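PDB 6EO5: PpBBE-like 1 D396N from Physcomitrella patens subsp. patens, which is a single-site variant of a flavin-dependent cellobiose oxidase of the berberine bridge enzyme-like family. Local coordinates for residues 133-138 / 213-218; 159-164 / 369-374; 220-225 / 300-305; 122-127 / 320-325. One frame throughout, in Å; residues are numbered along the deposited sequence.

Contact 1 (133-138 / 213-218); sequences GKVTIP and FRVHDV
V135 and T136 run antiparallel to D217 and H216, V135 facing D217 in a non-hydrogen-bonded pair and T136 facing H216 in a hydrogen-bonded one, with T136 N to H216 O and H216 N to T136 O both 2.9 Å. The ladder continues in the bond from V218 N to K134 O (3.0 Å, 168° at the hydrogen), the straightest of the three. With CG1 anti to the carbonyl carbon (chi1 -62°), V135 brings CG2 to V215 CG2 at 4.0 Å. With a serine in place of V135, that V215 methyl would probably lose its apolar partner and a gap open beside L129 of helix 122-133. I137 reaches F213 with both branches: CG2 lies 3.8 Å from F213 CB, and CD1 sits over the centre of one ring face. The T136 and V218 side chains cross at about a right angle, with CG2 of T136 3.7 Å from CG1 of V218. The H216 ring presents its edge to T136 O, while NE2 bonds to N169 and F163 stacks on the ring. Backbone amides thus supply the polar pairing and methyls the filling, fixing the short strand that follows helix 122-133 onto the antiparallel sheet of the FAD-binding part.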
loop_
_atom_site.group_PDB
_atom_site.type_symbol
_atom_site.label_atom_id
_atom_site.label_comp_id
_atom_site.label_asym_id
_atom_site.label_seq_id
_atom_site.Cartn_x
_atom_site.Cartn_y
_atom_site.Cartn_z
ATOM N N GLY A 133 -12.870 20.447 0.140
ATOM C CA GLY A 133 -12.525 21.239 1.307
ATOM C C GLY A 133 -11.047 21.481 1.548
ATOM O O GLY A 133 -10.648 21.829 2.668
ATOM N N LYS A 134 -10.229 21.323 0.508
ATOM C CA LYS A 134 -8.769 21.412 0.628
ATOM C C LYS A 134 -8.235 20.543 1.777
ATOM O O LYS A 134 -7.397 20.959 2.583
ATOM C CB LYS A 134 -8.329 22.864 0.778
ATOM C CG LYS A 134 -8.354 23.605 -0.531
ATOM C CD LYS A 134 -8.013 25.060 -0.344
ATOM C CE LYS A 134 -8.277 25.843 -1.618
ATOM N NZ LYS A 134 -7.890 27.268 -1.437
ATOM N N VAL A 135 -8.732 19.308 1.836
ATOM C CA VAL A 135 -8.300 18.325 2.817
ATOM C C VAL A 135 -7.704 17.118 2.086
ATOM O O VAL A 135 -7.700 17.035 0.855
ATOM C CB VAL A 135 -9.447 17.889 3.752
ATOM C CG1 VAL A 135 -9.947 19.077 4.537
ATOM C CG2 VAL A 135 -10.580 17.273 2.951
ATOM N N THR A 136 -7.202 16.170 2.869
ATOM C CA THR A 136 -6.597 14.974 2.298
ATOM C C THR A 136 -6.561 13.892 3.363
ATOM O O THR A 136 -6.764 14.152 4.552
ATOM C CB THR A 136 -5.182 15.260 1.766
ATOM O OG1 THR A 136 -4.818 14.273 0.797
ATOM C CG2 THR A 136 -4.161 15.272 2.896
ATOM N N ILE A 137 -6.329 12.667 2.913
ATOM C CA ILE A 137 -5.837 11.620 3.802
ATOM C C ILE A 137 -4.374 11.394 3.435
ATOM O O ILE A 137 -3.973 11.673 2.293
ATOM C CB ILE A 137 -6.663 10.332 3.681
ATOM C CG1 ILE A 137 -6.571 9.766 2.270
ATOM C CG2 ILE A 137 -8.090 10.588 4.078
ATOM C CD1 ILE A 137 -7.280 8.453 2.126
ATOM N N PRO A 138 -3.525 10.890 4.369
ATOM C CA PRO A 138 -2.099 10.692 4.060
ATOM C C PRO A 138 -1.830 9.397 3.288
ATOM O O PRO A 138 -1.104 8.503 3.742
ATOM C CB PRO A 138 -1.464 10.703 5.458
ATOM C CG PRO A 138 -2.517 10.134 6.344
ATOM C CD PRO A 138 -3.846 10.564 5.771
ATOM N N PHE A 213 -13.061 8.054 6.833
ATOM C CA PHE A 213 -11.707 8.512 7.122
ATOM C C PHE A 213 -11.711 9.813 7.908
ATOM O O PHE A 213 -12.531 10.699 7.658
ATOM C CB PHE A 213 -10.905 8.728 5.837
ATOM C CG PHE A 213 -10.507 7.461 5.152
ATOM C CD1 PHE A 213 -9.522 6.650 5.701
ATOM C CD2 PHE A 213 -11.109 7.078 3.963
ATOM C CE1 PHE A 213 -9.136 5.484 5.080
ATOM C CE2 PHE A 213 -10.730 5.909 3.332
ATOM C CZ PHE A 213 -9.739 5.107 3.892
ATOM N N ARG A 214 -10.791 9.910 8.865
ATOM C CA ARG A 214 -10.365 11.204 9.381
ATOM C C ARG A 214 -9.573 11.917 8.291
ATOM O O ARG A 214 -8.706 11.309 7.654
ATOM C CB ARG A 214 -9.509 11.017 10.634
ATOM C CG ARG A 214 -8.882 12.286 11.164
ATOM C CD ARG A 214 -9.941 13.152 11.856
ATOM N NE ARG A 214 -10.514 12.467 13.020
ATOM C CZ ARG A 214 -11.761 12.637 13.456
ATOM N NH1 ARG A 214 -12.579 13.458 12.806
ATOM N NH2 ARG A 214 -12.194 11.974 14.526
ATOM N N VAL A 215 -9.892 13.186 8.038
ATOM C CA VAL A 215 -9.223 13.954 6.991
ATOM C C VAL A 215 -8.452 15.101 7.636
ATOM O O VAL A 215 -8.642 15.424 8.808
ATOM C CB VAL A 215 -10.197 14.461 5.911
ATOM C CG1 VAL A 215 -10.881 13.278 5.227
ATOM C CG2 VAL A 215 -11.217 15.437 6.494
ATOM N N HIS A 216 -7.543 15.700 6.856
ATOM C CA HIS A 216 -6.598 16.691 7.366
ATOM C C HIS A 216 -6.482 17.892 6.433
ATOM O O HIS A 216 -6.417 17.736 5.208
ATOM C CB HIS A 216 -5.213 16.076 7.579
ATOM C CG HIS A 216 -5.238 14.846 8.429
ATOM N ND1 HIS A 216 -4.985 14.870 9.783
ATOM C CD2 HIS A 216 -5.519 13.556 8.120
ATOM C CE1 HIS A 216 -5.093 13.646 10.269
ATOM N NE2 HIS A 216 -5.419 12.831 9.282
ATOM N N ASP A 217 -6.433 19.089 7.034
ATOM C CA ASP A 217 -6.341 20.329 6.278
ATOM C C ASP A 217 -4.973 20.466 5.618
ATOM O O ASP A 217 -3.937 20.419 6.292
ATOM C CB ASP A 217 -6.598 21.526 7.194
ATOM C CG ASP A 217 -6.389 22.861 6.483
ATOM O OD1 ASP A 217 -7.020 23.106 5.418
ATOM O OD2 ASP A 217 -5.573 23.658 6.982
ATOM N N VAL A 218 -4.976 20.671 4.300
ATOM C CA VAL A 218 -3.748 20.882 3.538
ATOM C C VAL A 218 -3.894 22.118 2.653
ATOM O O VAL A 218 -3.454 22.128 1.497
ATOM C CB VAL A 218 -3.390 19.638 2.698
ATOM C CG1 VAL A 218 -2.702 18.599 3.568
ATOM C CG2 VAL A 218 -4.633 19.037 2.018
#

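Contact 2 (159-164 / 369-374); sequences SSRKFG and GSQSAI
R161 and A373 supply the backbone bond that joins the short helix 160-163 to the loop beyond strand 361-367: A373 N donates to R161 O at 3.1 Å, nearly straight at 167°, although the N-H arrives from above the carbonyl plane. The same oxygen receives a CA-H...O approach from S372.

The polar side-chain contacts gather round the R161 guanidinium. A bend at chi3 (77°) carries this group alongside Q371, the two side chains pointing the same way, and OE1 of Q371 lies in the guanidinium plane at its edge, 3.1 Å from R161 NH2. The amide of Q371 is turned 51° out of that plane, and its NE2 bonds to L247 O. Carbonyls of Y368, V249, P250 and I253 take the guanidinium N-H groups, so the buried charge is met almost entirely by backbone oxygens. A leucine in place of R161 would probably leave these carbonyls without donors and the site without its charge.

Van der Waals contacts put carbons on the helix backbone. A373 CB nestles into the helix end, 3.5 Å from K162 O and 3.6 Å from G164 N, and I374 CG1 lies against S160 O. S372 CB packs beside the aliphatic part of R161.

S372 N closes the type I turn on G369 O, and S372 OG adds a second bond to that oxygen (2.7 Å). A helix from the FAD-binding part, with the S160 side chain about 7 Å from the bound FAD, is joined to a turn leaving the large antiparallel sheet, the two-part architecture characteristic of vanillyl alcohol oxidase-like flavoenzymes.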
loop_
_atom_site.group_PDB
_atom_site.type_symbol
_atom_site.label_atom_id
_atom_site.label_comp_id
_atom_site.label_asym_id
_atom_site.label_seq_id
_atom_site.Cartn_x
_atom_site.Cartn_y
_atom_site.Cartn_z
ATOM N N SER A 159 2.641 12.552 3.322
ATOM C CA SER A 159 2.283 13.318 4.513
ATOM C C SER A 159 2.086 12.426 5.735
ATOM O O SER A 159 1.567 12.898 6.756
ATOM C CB SER A 159 1.039 14.184 4.270
ATOM O OG SER A 159 -0.101 13.420 3.937
ATOM N N SER A 160 2.539 11.164 5.672
ATOM C CA SER A 160 2.237 10.196 6.728
ATOM C C SER A 160 2.982 10.485 8.025
ATOM O O SER A 160 2.505 10.097 9.093
ATOM C CB SER A 160 2.557 8.770 6.265
ATOM O OG SER A 160 1.553 8.256 5.401
ATOM N N ARG A 161 4.150 11.143 7.970
ATOM C CA ARG A 161 4.873 11.413 9.210
ATOM C C ARG A 161 4.203 12.515 10.021
ATOM O O ARG A 161 4.453 12.634 11.223
ATOM C CB ARG A 161 6.345 11.729 8.909
ATOM C CG ARG A 161 7.087 10.507 8.300
ATOM C CD ARG A 161 8.595 10.696 8.131
ATOM N NE ARG A 161 9.356 10.576 9.380
ATOM C CZ ARG A 161 9.791 11.617 10.089
ATOM N NH1 ARG A 161 9.533 12.848 9.668
ATOM N NH2 ARG A 161 10.482 11.434 11.213
ATOM N N LYS A 162 3.319 13.289 9.404
ATOM C CA LYS A 162 2.523 14.251 10.140
ATOM C C LYS A 162 1.174 13.659 10.520
ATOM O O LYS A 162 0.785 13.706 11.691
ATOM C CB LYS A 162 2.338 15.519 9.301
ATOM C CG LYS A 162 1.729 16.689 10.033
ATOM C CD LYS A 162 2.661 17.182 11.123
ATOM C CE LYS A 162 2.121 18.447 11.779
ATOM N NZ LYS A 162 2.702 18.612 13.137
ATOM N N PHE A 163 0.477 13.064 9.546
ATOM C CA PHE A 163 -0.932 12.699 9.677
ATOM C C PHE A 163 -1.176 11.218 9.965
ATOM O O PHE A 163 -2.337 10.834 10.168
ATOM C CB PHE A 163 -1.703 13.073 8.400
ATOM C CG PHE A 163 -1.610 14.532 8.020
ATOM C CD1 PHE A 163 -1.556 15.528 8.995
ATOM C CD2 PHE A 163 -1.591 14.906 6.681
ATOM C CE1 PHE A 163 -1.484 16.861 8.639
ATOM C CE2 PHE A 163 -1.525 16.248 6.317
ATOM C CZ PHE A 163 -1.469 17.223 7.295
ATOM N N GLY A 164 -0.131 10.381 9.971
ATOM C CA GLY A 164 -0.258 8.954 10.210
ATOM C C GLY A 164 -0.356 8.162 8.917
ATOM O O GLY A 164 -0.238 8.691 7.808
ATOM N N GLY A 369 10.422 6.605 11.856
ATOM C CA GLY A 369 11.163 7.365 12.844
ATOM C C GLY A 369 10.334 7.770 14.052
ATOM O O GLY A 369 9.104 7.818 14.025
ATOM N N SER A 370 11.054 8.112 15.125
ATOM C CA SER A 370 10.422 8.390 16.409
ATOM C C SER A 370 9.570 9.663 16.393
ATOM O O SER A 370 8.604 9.754 17.162
ATOM C CB SER A 370 11.492 8.479 17.491
ATOM O OG SER A 370 12.379 9.547 17.208
ATOM N N GLN A 371 9.896 10.650 15.546
ATOM C CA GLN A 371 9.073 11.860 15.434
ATOM C C GLN A 371 7.790 11.637 14.639
ATOM O O GLN A 371 6.893 12.490 14.686
ATOM C CB GLN A 371 9.832 13.028 14.767
ATOM C CG GLN A 371 11.242 13.329 15.263
ATOM C CD GLN A 371 12.264 12.284 14.802
ATOM O OE1 GLN A 371 11.946 11.405 13.996
ATOM N NE2 GLN A 371 13.479 12.372 15.315
ATOM N N SER A 372 7.673 10.531 13.911
ATOM C CA SER A 372 6.529 10.340 13.032
ATOM C C SER A 372 5.287 9.993 13.834
ATOM O O SER A 372 5.353 9.350 14.886
ATOM C CB SER A 372 6.796 9.228 12.015
ATOM O OG SER A 372 6.765 7.945 12.641
ATOM N N ALA A 373 4.140 10.426 13.312
ATOM C CA ALA A 373 2.861 9.991 13.853
ATOM C C ALA A 373 2.715 8.470 13.798
ATOM O O ALA A 373 2.027 7.886 14.643
ATOM C CB ALA A 373 1.724 10.670 13.087
ATOM N N ILE A 374 3.345 7.815 12.814
ATOM C CA ILE A 374 3.265 6.359 12.712
ATOM C C ILE A 374 3.812 5.715 13.978
ATOM O O ILE A 374 3.119 4.954 14.669
ATOM C CB ILE A 374 4.022 5.860 11.471
ATOM C CG1 ILE A 374 3.670 6.703 10.245
ATOM C CG2 ILE A 374 3.739 4.376 11.240
ATOM C CD1 ILE A 374 4.680 6.527 9.118
#

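Contact 3 (220-225 / 300-305); sequences APVTHF and LNWIQL
V222 and L300 form a single antiparallel hydrogen-bonded pair at the very point where the chain stops being strand and starts being helix, L300 ending strand 294-300 and W302 beginning helix 302-308. V222 N gives to L300 O at 2.9 Å, nearly along the C=O axis, and L300 N returns a bond to V222 O at 2.8 Å. The residue between strand and helix, N301, makes a capping box with Q304: Q304 N donates to N301 OD1 (2.9 Å), and N301 N to Q304 OE1 in an almost linear bond of 178°.

The V222 side chain fills the angle between strand and helix. Its CG1 approaches the W302 indole at the edge, 4.1 Å from CE3, while CG2 meets L305 CB at 4.0 Å, the two side chains crossing at about a right angle. W302 holds CG anti to the backbone N (chi1 -176°), which places the indole edge against V222; its side chain also touches Y126 and W130 of helix 122-133. Two residues along the strand, H224 rests its CB on L305 CD1 at 3.8 Å and on L300 CD1 at 4.2 Å; the imidazole NE2 is hydrogen-bonded to E268.

A water accepts a weak bond from W302 N and donates to A220 O, bridging the start of the helix to the chain ahead of strand 222-230. Backbone pairing thus satisfies V222 and L300, and the capping box N301 N and Q304 N, while V222 with W302 and L305, and H224 CB with the CD1 methyls of L300 and L305, form the buried apolar side.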
loop_
_atom_site.group_PDB
_atom_site.type_symbol
_atom_site.label_atom_id
_atom_site.label_comp_id
_atom_site.label_asym_id
_atom_site.label_seq_id
_atom_site.Cartn_x
_atom_site.Cartn_y
_atom_site.Cartn_z
ATOM N N ALA A 220 -2.687 25.262 3.332
ATOM C CA ALA A 220 -1.457 26.036 3.296
ATOM C C ALA A 220 -0.500 25.496 2.229
ATOM O O ALA A 220 -0.631 24.357 1.769
ATOM C CB ALA A 220 -0.786 26.026 4.668
ATOM N N PRO A 221 0.461 26.307 1.799
ATOM C CA PRO A 221 1.439 25.822 0.820
ATOM C C PRO A 221 2.310 24.732 1.412
ATOM O O PRO A 221 2.555 24.690 2.618
ATOM C CB PRO A 221 2.277 27.067 0.500
ATOM C CG PRO A 221 1.431 28.235 0.944
ATOM C CD PRO A 221 0.634 27.743 2.100
ATOM N N VAL A 222 2.797 23.854 0.534
ATOM C CA VAL A 222 3.752 22.816 0.885
ATOM C C VAL A 222 4.948 22.937 -0.052
ATOM O O VAL A 222 4.931 23.696 -1.020
ATOM C CB VAL A 222 3.137 21.404 0.814
ATOM C CG1 VAL A 222 1.869 21.340 1.675
ATOM C CG2 VAL A 222 2.851 21.017 -0.633
ATOM N N THR A 223 5.999 22.176 0.250
ATOM C CA THR A 223 7.257 22.258 -0.479
ATOM C C THR A 223 7.748 20.862 -0.842
ATOM O O THR A 223 7.868 19.981 0.020
ATOM C CB THR A 223 8.323 22.991 0.340
ATOM O OG1 THR A 223 7.835 24.288 0.690
ATOM C CG2 THR A 223 9.611 23.131 -0.460
ATOM N N HIS A 224 8.040 20.673 -2.118
ATOM C CA HIS A 224 8.532 19.415 -2.645
ATOM C C HIS A 224 10.024 19.553 -2.924
ATOM O O HIS A 224 10.457 20.543 -3.521
ATOM C CB HIS A 224 7.760 19.045 -3.915
ATOM C CG HIS A 224 8.342 17.887 -4.658
ATOM N ND1 HIS A 224 9.098 18.042 -5.800
ATOM C CD2 HIS A 224 8.294 16.557 -4.415
ATOM C CE1 HIS A 224 9.486 16.854 -6.230
ATOM N NE2 HIS A 224 9.012 15.937 -5.407
ATOM N N PHE A 225 10.813 18.578 -2.486
ATOM C CA PHE A 225 12.241 18.591 -2.765
ATOM C C PHE A 225 12.686 17.227 -3.270
ATOM O O PHE A 225 12.104 16.196 -2.920
ATOM C CB PHE A 225 13.070 18.987 -1.537
ATOM C CG PHE A 225 12.861 18.107 -0.332
ATOM C CD1 PHE A 225 11.833 18.373 0.565
ATOM C CD2 PHE A 225 13.723 17.041 -0.071
ATOM C CE1 PHE A 225 11.652 17.586 1.692
ATOM C CE2 PHE A 225 13.549 16.236 1.053
ATOM C CZ PHE A 225 12.513 16.511 1.938
ATOM N N LEU A 300 4.361 24.504 -3.657
ATOM C CA LEU A 300 3.191 24.058 -4.407
ATOM C C LEU A 300 1.977 24.057 -3.491
ATOM O O LEU A 300 2.106 24.149 -2.270
ATOM C CB LEU A 300 3.381 22.637 -4.962
ATOM C CG LEU A 300 4.599 22.338 -5.822
ATOM C CD1 LEU A 300 4.706 20.854 -6.071
ATOM C CD2 LEU A 300 4.458 23.095 -7.121
ATOM N N ASN A 301 0.787 23.931 -4.082
ATOM C CA ASN A 301 -0.375 23.576 -3.285
ATOM C C ASN A 301 -0.503 22.055 -3.266
ATOM O O ASN A 301 0.249 21.337 -3.939
ATOM C CB ASN A 301 -1.643 24.259 -3.803
ATOM C CG ASN A 301 -2.092 23.756 -5.164
ATOM O OD1 ASN A 301 -2.060 22.557 -5.462
ATOM N ND2 ASN A 301 -2.546 24.682 -5.999
ATOM N N TRP A 302 -1.491 21.552 -2.517
ATOM C CA TRP A 302 -1.533 20.120 -2.239
ATOM C C TRP A 302 -1.793 19.301 -3.505
ATOM O O TRP A 302 -1.111 18.300 -3.756
ATOM C CB TRP A 302 -2.574 19.813 -1.161
ATOM C CG TRP A 302 -2.562 18.358 -0.776
ATOM C CD1 TRP A 302 -3.510 17.408 -1.080
ATOM C CD2 TRP A 302 -1.524 17.672 -0.065
ATOM N NE1 TRP A 302 -3.133 16.185 -0.573
ATOM C CE2 TRP A 302 -1.918 16.316 0.047
ATOM C CE3 TRP A 302 -0.305 18.073 0.494
ATOM C CZ2 TRP A 302 -1.136 15.361 0.702
ATOM C CZ3 TRP A 302 0.469 17.121 1.148
ATOM C CH2 TRP A 302 0.051 15.779 1.242
ATOM N N ILE A 303 -2.770 19.711 -4.324
ATOM C CA ILE A 303 -3.100 18.902 -5.495
ATOM C C ILE A 303 -1.990 18.981 -6.542
ATOM O O ILE A 303 -1.844 18.064 -7.362
ATOM C CB ILE A 303 -4.481 19.299 -6.069
ATOM C CG1 ILE A 303 -5.109 18.108 -6.791
ATOM C CG2 ILE A 303 -4.405 20.542 -6.984
ATOM C CD1 ILE A 303 -5.592 17.020 -5.836
ATOM N N GLN A 304 -1.180 20.045 -6.513
ATOM C CA GLN A 304 0.021 20.088 -7.341
ATOM C C GLN A 304 1.068 19.120 -6.827
ATOM O O GLN A 304 1.834 18.556 -7.613
ATOM C CB GLN A 304 0.607 21.496 -7.366
ATOM C CG GLN A 304 -0.156 22.482 -8.202
ATOM C CD GLN A 304 0.442 23.866 -8.102
ATOM O OE1 GLN A 304 0.544 24.435 -7.014
ATOM N NE2 GLN A 304 0.874 24.405 -9.237
ATOM N N LEU A 305 1.143 18.961 -5.503
ATOM C CA LEU A 305 2.123 18.064 -4.916
ATOM C C LEU A 305 1.839 16.621 -5.318
ATOM O O LEU A 305 2.756 15.869 -5.677
ATOM C CB LEU A 305 2.122 18.219 -3.394
ATOM C CG LEU A 305 3.046 17.148 -2.819
ATOM C CD1 LEU A 305 4.469 17.673 -2.721
ATOM C CD2 LEU A 305 2.538 16.567 -1.512
HETATM O O HOH W 1 -1.899 23.476 -0.247
#

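Contact 4 (122-127 / 320-325); sequences LGPLYL and QLNNVP
The first turn of helix 122-133, in the FAD-binding part, receives a short 3-10 turn from the loop after helix 302-308, with G123, P124 and L127 meeting L321 and N322. L321 O lies against the helix backbone: P124 CD is the nearest atom to it at 3.1 Å, and G123 CA makes a CA-H...O contact with it at 3.5 Å. P124 has no amide hydrogen to offer, and no direct hydrogen bond joins the two segments. A beta carbon at G123 would probably crowd L321 O, consistent with glycine at this position. L321 CB in turn sits 3.7 Å from G123 O.

N322 works from the flank. Its CG is turned anti to the carbonyl carbon (chi1 -70°), bringing the amide back over the helix although the side chain sets out in the other direction. L127 CD2 meets this amide at ND2 (3.5 Å), the two side chains crossing at about a right angle, and the same methyl lies 4.3 Å from L321 CB. Water supplies the polar connection: one molecule donates to P124 O at 2.7 Å and to N322 OD1 at 2.9 Å, giving the carbonyl of the helical turn and the asparagine oxygen a shared donor.

On its other side L321 packs on I303, I306 and L307 of helix 302-308, wedged between the two helices. Y126 also touches I306, and its hydroxyl bonds to G140 O. L122 and L125 pack on I147 of helix 147-153, so helix 122-133 lies between that helix and the 3-10 turn with helix 302-308.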
loop_
_atom_site.group_PDB
_atom_site.type_symbol
_atom_site.label_atom_id
_atom_site.label_comp_id
_atom_site.label_asym_id
_atom_site.label_seq_id
_atom_site.Cartn_x
_atom_site.Cartn_y
_atom_site.Cartn_z
ATOM N N LEU A 122 -6.558 6.270 -5.707
ATOM C CA LEU A 122 -5.997 7.367 -4.920
ATOM C C LEU A 122 -6.037 8.688 -5.684
ATOM O O LEU A 122 -6.333 9.737 -5.099
ATOM C CB LEU A 122 -4.568 7.046 -4.488
ATOM C CG LEU A 122 -4.372 5.880 -3.519
ATOM C CD1 LEU A 122 -2.944 5.879 -3.023
ATOM C CD2 LEU A 122 -5.365 5.917 -2.351
ATOM N N GLY A 123 -5.738 8.657 -6.983
ATOM C CA GLY A 123 -5.785 9.842 -7.808
ATOM C C GLY A 123 -7.114 10.571 -7.703
ATOM O O GLY A 123 -7.192 11.708 -7.222
ATOM N N PRO A 124 -8.191 9.926 -8.155
ATOM C CA PRO A 124 -9.520 10.540 -8.008
ATOM C C PRO A 124 -9.883 10.882 -6.570
ATOM O O PRO A 124 -10.592 11.875 -6.339
ATOM C CB PRO A 124 -10.456 9.472 -8.588
ATOM C CG PRO A 124 -9.595 8.767 -9.595
ATOM C CD PRO A 124 -8.238 8.704 -8.978
ATOM N N LEU A 125 -9.427 10.097 -5.590
ATOM C CA LEU A 125 -9.769 10.407 -4.208
ATOM C C LEU A 125 -9.099 11.703 -3.747
ATOM O O LEU A 125 -9.706 12.493 -3.010
ATOM C CB LEU A 125 -9.403 9.237 -3.295
ATOM C CG LEU A 125 -9.714 9.435 -1.809
ATOM C CD1 LEU A 125 -11.168 9.813 -1.597
ATOM C CD2 LEU A 125 -9.354 8.192 -0.993
ATOM N N TYR A 126 -7.851 11.944 -4.169
ATOM C CA TYR A 126 -7.179 13.189 -3.800
ATOM C C TYR A 126 -7.907 14.392 -4.385
ATOM O O TYR A 126 -8.047 15.428 -3.725
ATOM C CB TYR A 126 -5.730 13.191 -4.291
ATOM C CG TYR A 126 -4.736 12.411 -3.464
ATOM C CD1 TYR A 126 -4.536 12.692 -2.116
ATOM C CD2 TYR A 126 -3.956 11.413 -4.053
ATOM C CE1 TYR A 126 -3.606 11.976 -1.374
ATOM C CE2 TYR A 126 -3.032 10.703 -3.333
ATOM C CZ TYR A 126 -2.859 10.977 -1.996
ATOM O OH TYR A 126 -1.928 10.250 -1.295
ATOM N N LEU A 127 -8.342 14.274 -5.642
ATOM C CA LEU A 127 -9.045 15.357 -6.314
ATOM C C LEU A 127 -10.362 15.665 -5.612
ATOM O O LEU A 127 -10.681 16.832 -5.350
ATOM C CB LEU A 127 -9.277 14.975 -7.776
ATOM C CG LEU A 127 -9.613 16.113 -8.730
ATOM C CD1 LEU A 127 -8.764 17.337 -8.404
ATOM C CD2 LEU A 127 -9.384 15.668 -10.158
ATOM N N GLN A 320 -6.206 15.684 -14.439
ATOM C CA GLN A 320 -5.447 14.521 -14.880
ATOM C C GLN A 320 -5.566 13.391 -13.872
ATOM O O GLN A 320 -5.604 12.218 -14.260
ATOM C CB GLN A 320 -3.984 14.907 -15.100
ATOM C CG GLN A 320 -3.083 13.769 -15.432
ATOM C CD GLN A 320 -3.355 13.201 -16.804
ATOM O OE1 GLN A 320 -2.915 13.751 -17.812
ATOM N NE2 GLN A 320 -4.083 12.094 -16.855
ATOM N N LEU A 321 -5.687 13.727 -12.583
ATOM C CA LEU A 321 -5.757 12.722 -11.529
ATOM C C LEU A 321 -6.972 11.809 -11.655
ATOM O O LEU A 321 -7.026 10.792 -10.954
ATOM C CB LEU A 321 -5.748 13.407 -10.158
ATOM C CG LEU A 321 -4.485 14.193 -9.789
ATOM C CD1 LEU A 321 -4.620 14.828 -8.424
ATOM C CD2 LEU A 321 -3.270 13.300 -9.821
ATOM N N ASN A 322 -7.937 12.138 -12.527
ATOM C CA ASN A 322 -9.066 11.261 -12.825
ATOM C C ASN A 322 -8.751 10.239 -13.907
ATOM O O ASN A 322 -9.484 9.252 -14.040
ATOM C CB ASN A 322 -10.282 12.061 -13.301
ATOM C CG ASN A 322 -10.922 12.898 -12.203
ATOM O OD1 ASN A 322 -11.047 12.473 -11.052
ATOM N ND2 ASN A 322 -11.353 14.096 -12.569
ATOM N N ASN A 323 -7.704 10.465 -14.698
ATOM C CA ASN A 323 -7.408 9.660 -15.878
ATOM C C ASN A 323 -5.939 9.291 -15.929
ATOM O O ASN A 323 -5.296 9.395 -16.979
ATOM C CB ASN A 323 -7.780 10.393 -17.163
ATOM C CG ASN A 323 -9.253 10.699 -17.244
ATOM O OD1 ASN A 323 -10.061 9.826 -17.560
ATOM N ND2 ASN A 323 -9.620 11.949 -16.959
ATOM N N VAL A 324 -5.365 8.869 -14.808
ATOM C CA VAL A 324 -3.971 8.437 -14.841
ATOM C C VAL A 324 -3.927 7.055 -15.476
ATOM O O VAL A 324 -4.636 6.143 -15.029
ATOM C CB VAL A 324 -3.340 8.435 -13.446
ATOM C CG1 VAL A 324 -1.855 8.094 -13.540
ATOM C CG2 VAL A 324 -3.539 9.810 -12.782
ATOM N N PRO A 325 -3.161 6.881 -16.546
ATOM C CA PRO A 325 -3.124 5.584 -17.248
ATOM C C PRO A 325 -2.664 4.457 -16.331
ATOM O O PRO A 325 -1.645 4.572 -15.647
ATOM C CB PRO A 325 -2.112 5.821 -18.376
ATOM C CG PRO A 325 -2.034 7.320 -18.529
ATOM C CD PRO A 325 -2.332 7.917 -17.188
HETATM O O HOH W 2 -11.971 12.907 -8.382
#

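How the contacts relate
All four contacts are mostly buried, and they differ chiefly in chemistry. Contact 1 is a strand pairing and contact 3 a single strand bridge passing into a strand-helix contact, whereas contact 4 has no direct hydrogen bond and contact 2 relies on one backbone bond and a buried arginine. The centre of contact 3 lies farthest from the centre of the chain, about 22 Å. Helix 302-308 links three of them: W302 gives a weak hydrogen bond to T136 of contact 1 and touches S159 of contact 2, while I303 packs on L321 of contact 4. Helix 122-133 leads from contact 4 into contact 1. Contacts 2 and 4 do not touch. Solvent reaches the margins, at K134, D217, K162, P221 and N322.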